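Local atomic coordinates of beta-lactamase domain protein (Burkholderia ambifaria, PDB entry 5I0P), a protein that probably acts as a zinc-dependent hydrolase of the metallo-beta-lactamase superfamily, carrying two zinc ions in its active site. Residues 68-73 / 105-110; 81-86 / 111-116; 98-103 / 127-132. All coordinates share one frame; numbering follows the deposited sequence.

Interaction 1 of 3, residues 68-73 / 105-110; sequences IVDCGI and PDHFGL. With ZN (zinc ion), chain F.
Pro105 opens the short helix 105-108, where its backbone O and ring CB both lie near CG2 of Ile73. That methyl lies anti to the carbonyl carbon of Ile73, which brings it over the first turn, and it also reaches Asp106 CA at 3.6 Å. Asp106 itself turns its carboxylate from 68-73 to the metal: OD1 is 2.7 Å from the zinc ion of chain F. His107 binds the same ion through NE2, at 2.3 Å, and Asp232 and His277 complete the site. Asp106 and His107 are the closing D-H of the HxHxDH motif of metallo-beta-lactamases. On the other side of the imidazole, ND1 donates a nearly straight bond to Asp70 OD2, 2.7 Å long at 176°. The oxygen lies in the ring plane, yet the carboxylate stands almost perpendicular to the ring (87°), and the N-H comes from above the carboxylate plane. Asp70 is thus a second-shell residue that helps to set the rotation of a zinc ligand, while its OD1 takes the amide of Thr101. In the backbone, His107 O accepts a weak bond from Cys71 N (2.8 Å). Gly109 lets the chains close in, its CA only 4.3 Å from that of Ile73. Leu110, at the N-cap of the next helix, gives its N to Gly72 O at 3.1 Å, and its CB packs on Cys71 CB (3.8 Å). Gly72 makes this turn with a positive phi, 88°. All the touching residues but Pro105 are buried. Strand 63-69 ends beside strands 50-60 and 95-99; Ile51 of strand 50-60 touches Asp106 and His107, helix 178-181 covers Pro105, Phe108 and Ile73, and helix 76-88 closes over Leu110 through Ile78 and Trp82.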
ATOM      1  N   ILE A  68       9.784   3.518  13.133  1.00 34.99           N
ATOM      2  CA  ILE A  68       9.368   4.125  11.880  1.00 35.19           C
ATOM      3  C   ILE A  68       8.425   3.176  11.172  1.00 30.16           C
ATOM      4  O   ILE A  68       8.687   1.970  11.097  1.00 32.77           O
ATOM      5  CB  ILE A  68      10.584   4.448  10.997  1.00 35.02           C
ATOM      6  CG1 ILE A  68      11.402   5.587  11.615  1.00 34.64           C
ATOM      7  CG2 ILE A  68      10.121   4.814   9.615  1.00 24.13           C
ATOM      8  CD1 ILE A  68      12.667   5.882  10.843  1.00 27.26           C
ATOM      9  N   VAL A  69       7.332   3.706  10.640  1.00 25.85           N
ATOM     10  CA  VAL A  69       6.499   2.936   9.724  1.00 23.27           C
ATOM     11  C   VAL A  69       6.566   3.577   8.347  1.00 31.19           C
ATOM     12  O   VAL A  69       5.963   4.635   8.110  1.00 37.23           O
ATOM     13  CB  VAL A  69       5.055   2.820  10.219  1.00 25.23           C
ATOM     14  CG1 VAL A  69       4.200   1.999   9.216  1.00 20.52           C
ATOM     15  CG2 VAL A  69       5.043   2.200  11.633  1.00 23.96           C
ATOM     16  N   ASP A  70       7.261   2.892   7.429  1.00 31.73           N
ATOM     17  CA  ASP A  70       7.402   3.252   6.014  1.00 23.08           C
ATOM     18  C   ASP A  70       8.402   4.389   5.815  1.00 20.89           C
ATOM     19  O   ASP A  70       8.638   5.192   6.712  1.00 24.30           O
ATOM     20  CB  ASP A  70       6.022   3.567   5.401  1.00 21.02           C
ATOM     21  CG  ASP A  70       5.165   2.305   5.200  1.00 26.53           C
ATOM     22  OD1 ASP A  70       5.710   1.199   5.341  1.00 25.59           O
ATOM     23  OD2 ASP A  70       3.956   2.410   4.880  1.00 24.10           O
ATOM     24  N   CYS A  71       8.969   4.479   4.617  1.00 20.79           N
ATOM     25  CA  CYS A  71      10.293   5.052   4.432  1.00 28.44           C
ATOM     26  C   CYS A  71      10.402   6.193   3.428  1.00 33.62           C
ATOM     27  O   CYS A  71      11.324   7.008   3.541  1.00 33.39           O
ATOM     28  CB  CYS A  71      11.249   3.924   3.993  1.00 28.70           C
ATOM     29  SG  CYS A  71      11.176   2.495   5.058  1.00 34.70           S
ATOM     30  N   GLY A  72       9.506   6.241   2.435  1.00 27.49           N
ATOM     31  CA  GLY A  72       9.687   7.093   1.285  1.00 27.10           C
ATOM     32  C   GLY A  72      10.484   6.373   0.215  1.00 31.80           C
ATOM     33  O   GLY A  72      11.077   5.318   0.446  1.00 38.09           O
ATOM     34  N   ILE A  73      10.470   6.946  -1.004  1.00 29.09           N
ATOM     35  CA  ILE A  73      11.395   6.519  -2.051  1.00 28.52           C
ATOM     36  C   ILE A  73      12.775   7.050  -1.716  1.00 33.00           C
ATOM     37  O   ILE A  73      12.913   7.978  -0.945  1.00 41.84           O
ATOM     38  CB  ILE A  73      10.969   7.022  -3.441  1.00 27.75           C
ATOM     39  CG1 ILE A  73      10.933   8.564  -3.397  1.00 31.94           C
ATOM     40  CG2 ILE A  73       9.661   6.366  -3.939  1.00 24.06           C
ATOM     41  CD1 ILE A  73      10.918   9.208  -4.773  1.00 29.96           C
ATOM     42  N   PRO A 105       7.621   0.960  -3.813  1.00 20.93           N
ATOM     43  CA  PRO A 105       8.835   1.775  -3.619  1.00 26.15           C
ATOM     44  C   PRO A 105       8.644   2.983  -2.691  1.00 34.35           C
ATOM     45  O   PRO A 105       9.590   3.371  -1.981  1.00 41.20           O
ATOM     46  CB  PRO A 105       9.175   2.225  -5.044  1.00 24.94           C
ATOM     47  CG  PRO A 105       8.436   1.324  -5.907  1.00 29.39           C
ATOM     48  CD  PRO A 105       7.205   0.909  -5.216  1.00 19.51           C
ATOM     49  N   ASP A 106       7.462   3.612  -2.705  1.00 28.24           N
ATOM     50  CA  ASP A 106       7.263   4.764  -1.844  1.00 30.95           C
ATOM     51  C   ASP A 106       7.215   4.361  -0.366  1.00 31.86           C
ATOM     52  O   ASP A 106       7.481   5.211   0.497  1.00 30.05           O
ATOM     53  CB  ASP A 106       6.017   5.579  -2.283  1.00 27.62           C
ATOM     54  CG  ASP A 106       4.767   4.715  -2.572  1.00 34.74           C
ATOM     55  OD1 ASP A 106       3.644   5.153  -2.196  1.00 39.85           O
ATOM     56  OD2 ASP A 106       4.884   3.619  -3.165  1.00 34.86           O
ATOM     57  N   HIS A 107       6.962   3.080  -0.051  1.00 24.11           N
ATOM     58  CA  HIS A 107       6.978   2.644   1.346  1.00 18.65           C
ATOM     59  C   HIS A 107       8.315   2.073   1.786  1.00 21.35           C
ATOM     60  O   HIS A 107       8.698   2.257   2.949  1.00 27.60           O
ATOM     61  CB  HIS A 107       5.874   1.623   1.591  1.00 18.06           C
ATOM     62  CG  HIS A 107       4.517   2.150   1.268  1.00 30.45           C
ATOM     63  ND1 HIS A 107       3.601   2.499   2.243  1.00 28.04           N
ATOM     64  CD2 HIS A 107       3.942   2.462   0.083  1.00 19.03           C
ATOM     65  CE1 HIS A 107       2.500   2.949   1.669  1.00 18.99           C
ATOM     66  NE2 HIS A 107       2.679   2.932   0.361  1.00 24.00           N
ATOM     67  N   PHE A 108       9.074   1.500   0.844  1.00 19.38           N
ATOM     68  CA  PHE A 108      10.187   0.609   1.112  1.00 19.86           C
ATOM     69  C   PHE A 108      11.519   1.149   0.633  1.00 20.85           C
ATOM     70  O   PHE A 108      12.550   0.661   1.096  1.00 21.37           O
ATOM     71  CB  PHE A 108       9.933  -0.737   0.420  1.00 24.23           C
ATOM     72  CG  PHE A 108      10.862  -1.840   0.807  1.00 23.09           C
ATOM     73  CD1 PHE A 108      11.195  -2.074   2.129  1.00 27.88           C
ATOM     74  CD2 PHE A 108      11.360  -2.708  -0.170  1.00 26.38           C
ATOM     75  CE1 PHE A 108      12.045  -3.144   2.484  1.00 23.51           C
ATOM     76  CE2 PHE A 108      12.168  -3.795   0.169  1.00 29.97           C
ATOM     77  CZ  PHE A 108      12.519  -4.000   1.510  1.00 30.78           C
ATOM     78  N   GLY A 109      11.520   2.158  -0.242  1.00 22.90           N
ATOM     79  CA  GLY A 109      12.750   2.583  -0.897  1.00 23.90           C
ATOM     80  C   GLY A 109      13.882   2.930   0.058  1.00 31.24           C
ATOM     81  O   GLY A 109      15.035   2.532  -0.160  1.00 33.38           O
ATOM     82  N   LEU A 110      13.584   3.697   1.119  1.00 31.93           N
ATOM     83  CA  LEU A 110      14.626   4.181   2.024  1.00 34.15           C
ATOM     84  C   LEU A 110      14.812   3.287   3.244  1.00 31.68           C
ATOM     85  O   LEU A 110      15.405   3.724   4.244  1.00 29.88           O
ATOM     86  CB  LEU A 110      14.339   5.612   2.475  1.00 28.16           C
ATOM     87  CG  LEU A 110      14.726   6.615   1.422  1.00 28.70           C
ATOM     88  CD1 LEU A 110      14.410   8.003   1.920  1.00 31.23           C
ATOM     89  CD2 LEU A 110      16.182   6.453   1.139  1.00 33.41           C
TER
HETATM   90 ZN    ZN F 401       1.508   3.753  -1.431  1.00 37.13          ZN

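Interaction 2 of 3, residues 81-86 / 111-116; sequences HWEQIF and ANWLCE
The carboxylate of Glu83 sits against the indole of Trp113 and is gripped by two more groups: OE1 takes the backbone N of Asp119, and OE2 forms a salt bridge with Arg122. Its OE1 lies 3.7 Å from Trp113 CZ2, with the carboxylate turned nearly at right angles to the ring (82°). Helices 76-88 and 111-115 both belong to the helical layer on one face of the large mixed sheet in the alpha-beta/beta-alpha fold of metallo-beta-lactamases. The axes of 81-86 and 111-115 run roughly parallel, 26° apart, and come no closer than 12.5 Å, so long side chains have to span the gap. Trp113 does much of this. Its CG is anti to the backbone N (chi1 -175°), which sends the six-membered ring across to the other helix, where Trp82 CB meets its edge in plane, 3.5 Å from Trp113 CZ3. The two indoles lie oblique to each other, and Phe86 CE2 reaches Trp113 CH2 at 4.0 Å. The polar ends of both tryptophans are satisfied outside the pair, Trp113 NE1 by Asp119 OD1 and Trp82 NE1 by Cys71 O. Leu114 touches two rings with one methyl: CD2 lies over the face of the Trp82 five-membered ring, a CH-pi contact 3.9 Å from the centroid and almost on the ring normal, and the same methyl meets Phe86 at the ring edge, close to its plane, 3.6 Å from CZ. Leu114 also packs on Ile68 of the sheet, and Trp123 meets the Phe86 ring edge-to-face. The other branch of the leucine reaches farther along the indole, its CD1 4.0 Å from Trp82 CZ2.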
ATOM      1  N   HIS A  81      14.598  15.620   4.068  1.00 36.80           N
ATOM      2  CA  HIS A  81      13.565  15.820   5.081  1.00 37.03           C
ATOM      3  C   HIS A  81      13.721  14.838   6.249  1.00 38.92           C
ATOM      4  O   HIS A  81      13.489  15.202   7.412  1.00 44.17           O
ATOM      5  CB  HIS A  81      12.179  15.709   4.444  1.00 30.94           C
ATOM      6  CG  HIS A  81      11.866  16.796   3.454  1.00 34.50           C
ATOM      7  ND1 HIS A  81      12.440  18.051   3.512  1.00 42.34           N
ATOM      8  CD2 HIS A  81      11.024  16.821   2.391  1.00 35.19           C
ATOM      9  CE1 HIS A  81      11.970  18.794   2.524  1.00 40.12           C
ATOM     10  NE2 HIS A  81      11.104  18.077   1.834  1.00 39.08           N
ATOM     11  N   TRP A  82      14.127  13.599   5.975  1.00 32.86           N
ATOM     12  CA  TRP A  82      14.418  12.674   7.066  1.00 30.83           C
ATOM     13  C   TRP A  82      15.545  13.214   7.938  1.00 38.11           C
ATOM     14  O   TRP A  82      15.448  13.206   9.176  1.00 38.22           O
ATOM     15  CB  TRP A  82      14.797  11.299   6.519  1.00 33.16           C
ATOM     16  CG  TRP A  82      13.685  10.317   6.411  1.00 30.61           C
ATOM     17  CD1 TRP A  82      13.327   9.618   5.296  1.00 26.71           C
ATOM     18  CD2 TRP A  82      12.790   9.902   7.455  1.00 29.33           C
ATOM     19  NE1 TRP A  82      12.263   8.793   5.578  1.00 29.41           N
ATOM     20  CE2 TRP A  82      11.907   8.951   6.892  1.00 28.02           C
ATOM     21  CE3 TRP A  82      12.634  10.257   8.806  1.00 32.49           C
ATOM     22  CZ2 TRP A  82      10.905   8.315   7.641  1.00 25.07           C
ATOM     23  CZ3 TRP A  82      11.629   9.637   9.550  1.00 31.09           C
ATOM     24  CH2 TRP A  82      10.775   8.676   8.958  1.00 27.80           C
ATOM     25  N   GLU A  83      16.624  13.702   7.305  1.00 35.73           N
ATOM     26  CA  GLU A  83      17.731  14.262   8.082  1.00 41.81           C
ATOM     27  C   GLU A  83      17.270  15.410   8.955  1.00 41.67           C
ATOM     28  O   GLU A  83      17.726  15.539  10.094  1.00 49.91           O
ATOM     29  CB  GLU A  83      18.871  14.712   7.176  1.00 37.63           C
ATOM     30  CG  GLU A  83      19.742  13.546   6.707  1.00 50.00           C
ATOM     31  CD  GLU A  83      20.428  12.832   7.861  1.00 47.75           C
ATOM     32  OE1 GLU A  83      20.522  11.607   7.815  1.00 48.39           O
ATOM     33  OE2 GLU A  83      20.849  13.497   8.831  1.00 53.81           O
ATOM     34  N   GLN A  84      16.339  16.224   8.457  1.00 39.57           N
ATOM     35  CA  GLN A  84      15.783  17.301   9.262  1.00 41.71           C
ATOM     36  C   GLN A  84      14.943  16.760  10.412  1.00 42.23           C
ATOM     37  O   GLN A  84      14.976  17.305  11.524  1.00 45.67           O
ATOM     38  CB  GLN A  84      14.950  18.234   8.389  1.00 51.50           C
ATOM     39  CG  GLN A  84      15.769  19.216   7.570  1.00 67.09           C
ATOM     40  CD  GLN A  84      14.962  19.882   6.458  1.00 77.71           C
ATOM     41  OE1 GLN A  84      13.765  19.603   6.262  1.00 84.23           O
ATOM     42  NE2 GLN A  84      15.628  20.761   5.710  1.00 73.05           N
ATOM     43  N   ILE A  85      14.188  15.686  10.176  1.00 40.44           N
ATOM     44  CA  ILE A  85      13.403  15.114  11.266  1.00 40.33           C
ATOM     45  C   ILE A  85      14.313  14.475  12.306  1.00 44.53           C
ATOM     46  O   ILE A  85      14.051  14.563  13.514  1.00 39.80           O
ATOM     47  CB  ILE A  85      12.369  14.119  10.722  1.00 36.01           C
ATOM     48  CG1 ILE A  85      11.119  14.873  10.231  1.00 31.89           C
ATOM     49  CG2 ILE A  85      12.072  13.012  11.771  1.00 32.17           C
ATOM     50  CD1 ILE A  85      10.651  14.469   8.875  1.00 34.56           C
ATOM     51  N   PHE A  86      15.399  13.838  11.861  1.00 43.18           N
ATOM     52  CA  PHE A  86      16.373  13.317  12.807  1.00 41.05           C
ATOM     53  C   PHE A  86      16.932  14.432  13.667  1.00 47.18           C
ATOM     54  O   PHE A  86      17.137  14.257  14.876  1.00 48.69           O
ATOM     55  CB  PHE A  86      17.525  12.627  12.070  1.00 42.24           C
ATOM     56  CG  PHE A  86      17.114  11.480  11.180  1.00 35.21           C
ATOM     57  CD1 PHE A  86      15.947  10.759  11.424  1.00 33.61           C
ATOM     58  CD2 PHE A  86      17.932  11.100  10.126  1.00 34.99           C
ATOM     59  CE1 PHE A  86      15.593   9.664  10.608  1.00 31.81           C
ATOM     60  CE2 PHE A  86      17.605  10.006   9.314  1.00 34.83           C
ATOM     61  CZ  PHE A  86      16.430   9.289   9.547  1.00 33.25           C
ATOM     62  N   ALA A 111      14.292   2.063   3.191  1.00 29.13           N
ATOM     63  CA  ALA A 111      14.376   1.176   4.340  1.00 27.79           C
ATOM     64  C   ALA A 111      15.831   0.871   4.699  1.00 33.96           C
ATOM     65  O   ALA A 111      16.234   1.001   5.871  1.00 33.19           O
ATOM     66  CB  ALA A 111      13.581  -0.096   4.060  1.00 26.83           C
ATOM     67  N   ASN A 112      16.657   0.513   3.707  1.00 30.84           N
ATOM     68  CA  ASN A 112      18.049   0.219   4.034  1.00 32.81           C
ATOM     69  C   ASN A 112      18.765   1.450   4.572  1.00 38.15           C
ATOM     70  O   ASN A 112      19.452   1.381   5.595  1.00 43.56           O
ATOM     71  CB  ASN A 112      18.804  -0.327   2.838  1.00 32.21           C
ATOM     72  CG  ASN A 112      20.141  -0.901   3.255  1.00 35.81           C
ATOM     73  OD1 ASN A 112      20.198  -1.982   3.848  1.00 39.31           O
ATOM     74  ND2 ASN A 112      21.207  -0.183   2.995  1.00 35.76           N
ATOM     75  N   TRP A 113      18.589   2.593   3.908  1.00 39.71           N
ATOM     76  CA  TRP A 113      19.175   3.855   4.368  1.00 35.79           C
ATOM     77  C   TRP A 113      18.750   4.194   5.791  1.00 33.73           C
ATOM     78  O   TRP A 113      19.580   4.581   6.623  1.00 32.01           O
ATOM     79  CB  TRP A 113      18.742   4.972   3.428  1.00 34.52           C
ATOM     80  CG  TRP A 113      19.342   6.300   3.696  1.00 38.75           C
ATOM     81  CD1 TRP A 113      20.591   6.711   3.352  1.00 34.91           C
ATOM     82  CD2 TRP A 113      18.701   7.431   4.304  1.00 35.23           C
ATOM     83  NE1 TRP A 113      20.767   8.014   3.714  1.00 39.05           N
ATOM     84  CE2 TRP A 113      19.616   8.481   4.289  1.00 38.98           C
ATOM     85  CE3 TRP A 113      17.439   7.652   4.852  1.00 35.02           C
ATOM     86  CZ2 TRP A 113      19.326   9.733   4.838  1.00 43.66           C
ATOM     87  CZ3 TRP A 113      17.149   8.924   5.385  1.00 29.90           C
ATOM     88  CH2 TRP A 113      18.084   9.928   5.366  1.00 33.70           C
ATOM     89  N   LEU A 114      17.451   4.053   6.086  1.00 35.93           N
ATOM     90  CA  LEU A 114      16.967   4.290   7.440  1.00 31.66           C
ATOM     91  C   LEU A 114      17.560   3.303   8.423  1.00 34.13           C
ATOM     92  O   LEU A 114      18.094   3.695   9.465  1.00 40.64           O
ATOM     93  CB  LEU A 114      15.440   4.196   7.488  1.00 31.70           C
ATOM     94  CG  LEU A 114      14.722   5.390   6.865  1.00 33.84           C
ATOM     95  CD1 LEU A 114      13.229   5.183   6.934  1.00 37.96           C
ATOM     96  CD2 LEU A 114      15.118   6.676   7.517  1.00 27.51           C
ATOM     97  N   CYS A 115      17.514   2.010   8.081  1.00 40.57           N
ATOM     98  CA  CYS A 115      17.997   0.979   8.982  1.00 38.36           C
ATOM     99  C   CYS A 115      19.424   1.233   9.387  1.00 44.12           C
ATOM    100  O   CYS A 115      19.811   0.944  10.528  1.00 44.24           O
ATOM    101  CB  CYS A 115      17.916  -0.380   8.310  1.00 36.59           C
ATOM    102  SG  CYS A 115      16.315  -1.030   8.368  1.00 41.47           S
ATOM    103  N   GLU A 116      20.211   1.786   8.470  1.00 43.96           N
ATOM    104  CA  GLU A 116      21.627   1.961   8.691  1.00 45.75           C
ATOM    105  C   GLU A 116      21.986   3.346   9.185  1.00 43.09           C
ATOM    106  O   GLU A 116      23.182   3.689   9.247  1.00 36.77           O
ATOM    107  CB  GLU A 116      22.366   1.584   7.428  1.00 44.91           C
ATOM    108  CG  GLU A 116      22.687   0.107   7.498  1.00 51.99           C
ATOM    109  CD  GLU A 116      23.085  -0.390   6.172  1.00 70.07           C
ATOM    110  OE1 GLU A 116      23.423   0.478   5.331  1.00 76.38           O
ATOM    111  OE2 GLU A 116      23.029  -1.623   5.957  1.00 76.96           O
TER

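Interaction 3 of 3, residues 98-103 / 127-132; sequences VLVTHC and LWMTLG. With ZN (zinc ion), chain E.
Trp128 is held to strand 95-99 through both its backbone polar atoms: its N donates to Val98 O at 2.6 Å, and its O accepts from Val100 N at 2.9 Å. This is the parallel pairing of neighbouring strands, with Val98 beside Leu127 and Leu99 beside Trp128. Past Val100 the chains part, and a water takes over. It donates to Val100 O (2.7 Å) and weakly to Thr101 O, and accepts from Thr130 N (2.8 Å), so the polar backbone stays bridged where direct pairing stops. Thr130 is the N-cap of helix 131-141, its side chain capping a backbone N just beyond Gly132, and its OG1 is also bonded to Glu216 O. Cys103 N is taken by Glu133 OE1. Much of the apolar packing comes from Met129, whose extended chain carries CE to Val100 CG1 at 3.7 Å and Cys103 CB at 3.8 Å, while the other Val100 methyl, CG2, packs on Leu127 CD1. His102 points the other way, to the metal. Its ND1 donates to Thr101 OG1, 2.9 Å away and somewhat out of the ring plane, and its NE2 binds the zinc ion of chain E at 2.4 Å, alongside His104, His213 and Asp232. With both nitrogens of the imidazole engaged, its rotation is probably restrained, which keeps NE2 turned to the metal.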
ATOM      1  N   VAL A  98      12.746  -0.221  11.910  1.00 28.10           N
ATOM      2  CA  VAL A  98      11.979   0.280  10.786  1.00 31.21           C
ATOM      3  C   VAL A  98      10.964  -0.792  10.391  1.00 35.28           C
ATOM      4  O   VAL A  98      11.335  -1.939  10.084  1.00 28.35           O
ATOM      5  CB  VAL A  98      12.879   0.663   9.609  1.00 29.74           C
ATOM      6  CG1 VAL A  98      12.036   1.139   8.465  1.00 23.65           C
ATOM      7  CG2 VAL A  98      13.878   1.733  10.046  1.00 31.84           C
ATOM      8  N   LEU A  99       9.690  -0.419  10.410  1.00 30.80           N
ATOM      9  CA  LEU A  99       8.604  -1.295  10.028  1.00 30.35           C
ATOM     10  C   LEU A  99       8.049  -0.838   8.685  1.00 34.24           C
ATOM     11  O   LEU A  99       7.903   0.360   8.453  1.00 41.91           O
ATOM     12  CB  LEU A  99       7.543  -1.269  11.111  1.00 31.43           C
ATOM     13  CG  LEU A  99       6.546  -2.396  11.149  1.00 35.56           C
ATOM     14  CD1 LEU A  99       6.045  -2.592  12.554  1.00 23.73           C
ATOM     15  CD2 LEU A  99       5.384  -2.043  10.189  1.00 37.20           C
ATOM     16  N   VAL A 100       7.757  -1.782   7.791  1.00 34.18           N
ATOM     17  CA  VAL A 100       7.307  -1.467   6.435  1.00 28.89           C
ATOM     18  C   VAL A 100       6.008  -2.210   6.105  1.00 24.85           C
ATOM     19  O   VAL A 100       5.924  -3.433   6.262  1.00 21.71           O
ATOM     20  CB  VAL A 100       8.399  -1.781   5.397  1.00 26.66           C
ATOM     21  CG1 VAL A 100       7.825  -1.695   3.976  1.00 25.65           C
ATOM     22  CG2 VAL A 100       9.556  -0.814   5.595  1.00 24.08           C
ATOM     23  N   THR A 101       5.006  -1.472   5.621  1.00 18.67           N
ATOM     24  CA  THR A 101       3.709  -2.082   5.354  1.00 22.67           C
ATOM     25  C   THR A 101       3.752  -3.049   4.167  1.00 25.12           C
ATOM     26  O   THR A 101       3.075  -4.089   4.174  1.00 23.06           O
ATOM     27  CB  THR A 101       2.652  -0.985   5.124  1.00 18.92           C
ATOM     28  OG1 THR A 101       3.046  -0.114   4.053  1.00 23.59           O
ATOM     29  CG2 THR A 101       2.417  -0.174   6.362  1.00 18.41           C
ATOM     30  N   HIS A 102       4.499  -2.707   3.127  1.00 17.86           N
ATOM     31  CA  HIS A 102       4.500  -3.502   1.920  1.00 17.76           C
ATOM     32  C   HIS A 102       5.594  -2.944   1.020  1.00 28.53           C
ATOM     33  O   HIS A 102       6.167  -1.889   1.309  1.00 22.94           O
ATOM     34  CB  HIS A 102       3.119  -3.528   1.241  1.00 21.99           C
ATOM     35  CG  HIS A 102       2.661  -2.223   0.644  1.00 25.56           C
ATOM     36  ND1 HIS A 102       2.338  -1.112   1.399  1.00 25.48           N
ATOM     37  CD2 HIS A 102       2.427  -1.877  -0.645  1.00 22.15           C
ATOM     38  CE1 HIS A 102       1.931  -0.141   0.605  1.00 20.68           C
ATOM     39  NE2 HIS A 102       1.978  -0.582  -0.639  1.00 24.39           N
ATOM     40  N   CYS A 103       5.897  -3.670  -0.066  1.00 21.26           N
ATOM     41  CA  CYS A 103       7.166  -3.466  -0.760  1.00 21.89           C
ATOM     42  C   CYS A 103       7.123  -2.407  -1.856  1.00 23.73           C
ATOM     43  O   CYS A 103       8.136  -2.224  -2.553  1.00 24.55           O
ATOM     44  CB  CYS A 103       7.665  -4.787  -1.367  1.00 24.70           C
ATOM     45  SG  CYS A 103       6.662  -5.394  -2.753  1.00 38.48           S
ATOM     46  N   LEU A 127      14.920  -4.190  10.053  1.00 42.11           N
ATOM     47  CA  LEU A 127      13.702  -4.024   9.272  1.00 35.33           C
ATOM     48  C   LEU A 127      12.640  -5.039   9.686  1.00 28.85           C
ATOM     49  O   LEU A 127      12.917  -6.239   9.722  1.00 25.41           O
ATOM     50  CB  LEU A 127      14.029  -4.203   7.787  1.00 30.55           C
ATOM     51  CG  LEU A 127      12.803  -4.518   6.934  1.00 31.64           C
ATOM     52  CD1 LEU A 127      11.959  -3.268   6.827  1.00 25.44           C
ATOM     53  CD2 LEU A 127      13.201  -5.056   5.553  1.00 32.53           C
ATOM     54  N   TRP A 128      11.418  -4.564   9.950  1.00 26.69           N
ATOM     55  CA  TRP A 128      10.256  -5.414  10.225  1.00 25.52           C
ATOM     56  C   TRP A 128       9.294  -5.383   9.030  1.00 29.55           C
ATOM     57  O   TRP A 128       8.834  -4.310   8.619  1.00 34.73           O
ATOM     58  CB  TRP A 128       9.543  -4.971  11.516  1.00 24.63           C
ATOM     59  CG  TRP A 128      10.391  -5.170  12.789  1.00 32.62           C
ATOM     60  CD1 TRP A 128      11.665  -4.730  12.994  1.00 27.10           C
ATOM     61  CD2 TRP A 128       9.992  -5.818  14.013  1.00 27.46           C
ATOM     62  NE1 TRP A 128      12.099  -5.086  14.247  1.00 31.19           N
ATOM     63  CE2 TRP A 128      11.095  -5.761  14.893  1.00 31.71           C
ATOM     64  CE3 TRP A 128       8.813  -6.456  14.440  1.00 27.56           C
ATOM     65  CZ2 TRP A 128      11.072  -6.344  16.179  1.00 33.20           C
ATOM     66  CZ3 TRP A 128       8.780  -7.019  15.701  1.00 29.17           C
ATOM     67  CH2 TRP A 128       9.920  -6.973  16.562  1.00 30.72           C
ATOM     68  N   MET A 129       8.961  -6.560   8.494  1.00 32.27           N
ATOM     69  CA  MET A 129       8.186  -6.660   7.257  1.00 28.07           C
ATOM     70  C   MET A 129       7.585  -8.064   7.158  1.00 28.31           C
ATOM     71  O   MET A 129       8.064  -9.017   7.790  1.00 31.10           O
ATOM     72  CB  MET A 129       9.074  -6.363   6.049  1.00 23.93           C
ATOM     73  CG  MET A 129       8.417  -5.908   4.786  1.00 25.05           C
ATOM     74  SD  MET A 129       9.725  -5.288   3.704  1.00 33.17           S
ATOM     75  CE  MET A 129       8.829  -4.779   2.224  1.00 19.46           C
ATOM     76  N   THR A 130       6.535  -8.193   6.361  1.00 22.94           N
ATOM     77  CA  THR A 130       6.023  -9.531   6.105  1.00 25.17           C
ATOM     78  C   THR A 130       6.928 -10.244   5.109  1.00 26.45           C
ATOM     79  O   THR A 130       7.643  -9.615   4.318  1.00 28.40           O
ATOM     80  CB  THR A 130       4.592  -9.526   5.561  1.00 24.44           C
ATOM     81  OG1 THR A 130       4.565  -8.896   4.276  1.00 29.69           O
ATOM     82  CG2 THR A 130       3.608  -8.858   6.528  1.00 20.86           C
ATOM     83  N   LEU A 131       6.904 -11.577   5.184  1.00 27.60           N
ATOM     84  CA  LEU A 131       7.731 -12.405   4.314  1.00 26.17           C
ATOM     85  C   LEU A 131       7.412 -12.171   2.837  1.00 29.99           C
ATOM     86  O   LEU A 131       8.324 -12.098   2.006  1.00 28.36           O
ATOM     87  CB  LEU A 131       7.545 -13.875   4.671  1.00 23.94           C
ATOM     88  CG  LEU A 131       8.439 -14.871   3.917  1.00 28.64           C
ATOM     89  CD1 LEU A 131       8.810 -16.060   4.824  1.00 26.56           C
ATOM     90  CD2 LEU A 131       7.814 -15.394   2.605  1.00 24.59           C
ATOM     91  N   GLY A 132       6.119 -12.138   2.473  1.00 22.85           N
ATOM     92  CA  GLY A 132       5.785 -11.957   1.071  1.00 21.35           C
ATOM     93  C   GLY A 132       6.291 -10.631   0.531  1.00 26.05           C
ATOM     94  O   GLY A 132       6.890 -10.573  -0.543  1.00 25.68           O
TER
HETATM   95 ZN    ZN E 400       1.250   0.468  -2.690  1.00 50.66          ZN
HETATM   96  O   HOH W   1       5.235  -5.856   5.415  1.00 25.28           O

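Overall arrangement
Starting from the N terminus, strand 63-69 runs into 68-73, helix 76-88 supplies 81-86, and strand 95-99 leads into 98-103. The partners 105-110, 111-116 and 127-132 then follow in the same order. Each contact therefore crosses the other two and none nests. Interaction 1 closes the loop from the end of strand 63-69 to helix 105-108, interaction 2 joins helix 76-88 to helix 111-115, and interaction 3 pairs strand 95-99 with 126-130 in the sheet. Cys71 links interactions 1 and 2 through Trp82, Thr101 links 1 and 3 through Asp70, and Leu114 packs on Val98 between 2 and 3. Interactions 1 and 3 bring strand ends to the two zinc ions; interaction 2 packs the helical layer.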